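Local atomic coordinates of extracellular protein 11-1 (PDB entry 6ZUS), a protein that is a secreted avirulence effector of the tomato pathogen Fulvia fulva, probably taking part in the interplay with plant resistance proteins, and binds zinc ions. Residues A[36-39]-A[40-43]. Sequence-based numbering, arbitrary orientation.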
# COMPACT_ATOMS: atom_id res chain seq x y z
N GLN A 36 1.38 11.31 -6.52
CA GLN A 36 0.92 12.26 -5.49
C GLN A 36 0.23 11.47 -4.38
O GLN A 36 0.30 11.91 -3.22
CB GLN A 36 -0.11 13.30 -5.96
CG GLN A 36 0.40 14.32 -6.97
CD GLN A 36 -0.70 15.26 -7.40
OE1 GLN A 36 -1.60 14.90 -8.18
NE2 GLN A 36 -0.65 16.49 -6.89
N GLN A 37 -0.47 10.40 -4.71
CA GLN A 37 -1.07 9.54 -3.64
C GLN A 37 0.07 8.98 -2.78
O GLN A 37 -0.03 9.04 -1.54
CB GLN A 37 -1.98 8.47 -4.24
CG GLN A 37 -3.31 9.09 -4.70
CD GLN A 37 -4.23 9.57 -3.60
OE1 GLN A 37 -4.08 9.29 -2.42
NE2 GLN A 37 -5.30 10.23 -4.00
N PHE A 38 1.13 8.47 -3.41
CA PHE A 38 2.30 7.96 -2.65
C PHE A 38 2.83 9.06 -1.72
O PHE A 38 3.15 8.80 -0.54
CB PHE A 38 3.37 7.42 -3.58
CG PHE A 38 4.67 7.17 -2.87
CD1 PHE A 38 4.85 6.03 -2.11
CD2 PHE A 38 5.70 8.11 -2.93
CE1 PHE A 38 6.03 5.81 -1.43
CE2 PHE A 38 6.89 7.88 -2.26
CZ PHE A 38 7.04 6.75 -1.49
N ASN A 39 2.95 10.28 -2.20
CA ASN A 39 3.47 11.43 -1.39
C ASN A 39 2.59 11.66 -0.15
O ASN A 39 3.12 12.17 0.82
CB ASN A 39 3.60 12.69 -2.25
CG ASN A 39 4.73 12.56 -3.26
OD1 ASN A 39 5.60 11.69 -3.16
ND2 ASN A 39 4.71 13.45 -4.25
N LEU A 40 1.30 11.27 -0.15
CA LEU A 40 0.42 11.45 1.04
C LEU A 40 0.59 10.34 2.08
O LEU A 40 0.07 10.49 3.20
CB LEU A 40 -1.02 11.47 0.56
CG LEU A 40 -1.39 12.70 -0.26
CD1 LEU A 40 -2.80 12.54 -0.84
CD2 LEU A 40 -1.29 13.95 0.63
N TRP A 41 1.21 9.22 1.73
CA TRP A 41 1.46 8.15 2.73
C TRP A 41 2.21 8.74 3.93
O TRP A 41 3.11 9.59 3.72
CB TRP A 41 2.25 6.95 2.18
CG TRP A 41 1.62 6.21 1.05
CD1 TRP A 41 0.46 6.49 0.38
CD2 TRP A 41 2.20 5.05 0.43
NE1 TRP A 41 0.26 5.55 -0.59
CE2 TRP A 41 1.32 4.66 -0.60
CE3 TRP A 41 3.37 4.31 0.66
CZ2 TRP A 41 1.61 3.56 -1.42
CZ3 TRP A 41 3.62 3.19 -0.11
CH2 TRP A 41 2.75 2.82 -1.14
N LYS A 42 1.84 8.32 5.13
CA LYS A 42 2.49 8.76 6.38
C LYS A 42 3.88 8.12 6.45
O LYS A 42 3.98 6.87 6.49
CB LYS A 42 1.78 8.28 7.65
CG LYS A 42 0.46 8.94 8.00
CD LYS A 42 -0.06 8.35 9.34
CE LYS A 42 -1.47 8.81 9.70
NZ LYS A 42 -2.01 8.09 10.89
N LYS A 43 4.93 8.93 6.52
CA LYS A 43 6.33 8.37 6.49
C LYS A 43 6.98 8.45 7.89
O LYS A 43 8.12 7.93 8.04
CB LYS A 43 7.09 9.01 5.31
CG LYS A 43 6.29 8.89 4.01
CD LYS A 43 7.01 8.75 2.74
CE LYS A 43 6.05 8.54 1.59
NZ LYS A 43 5.10 9.68 1.52
O HOH W 1 3.27 12.23 4.03
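F38, W41 and K43 pack round the C-terminal end of helix 31-40, where the last turn tightens to i to i-3 (3-10-type) hydrogen bonding and, in this example, a lysine from the following loop turns back to bond F38 O and W41 O. L40 N gives only a weak bond to Q36 O, four residues back, and a better one to Q37 O (2.9 Å), an i to i-3 bond that W41 N repeats to F38 O. K43 adds a side-chain donor. The earlier part of its chain, bent at chi2, lays CE over one face of the F38 ring, 3.7 Å from F38 CZ; the turn at chi4 (57°) then directs NZ to F38 O, at 3.0 Å. Two donors grip this oxygen: NZ and W41 N reach it from opposite faces of its carbonyl plane. The ammonium also takes a cation-pi position almost on the ring normal. F38, with CG anti to its own N (chi1 168°), extends its ring across the indole and presents an edge to the indole face in a T-shaped pair, with planes at 65° and CD1 3.6 Å from W41 CE3. F38 CA sits over the five-membered ring of the indole, making a CH-pi contact. Both aromatic side chains also touch V78 and A80 of strand 71-86, and these contacts pack the helix end against the antiparallel sheet. W41 NE1 is buried with no polar partner. A water bridges N39 O and W41 O, and W41 O also accepts the bond from K43 NZ at 3.0 Å.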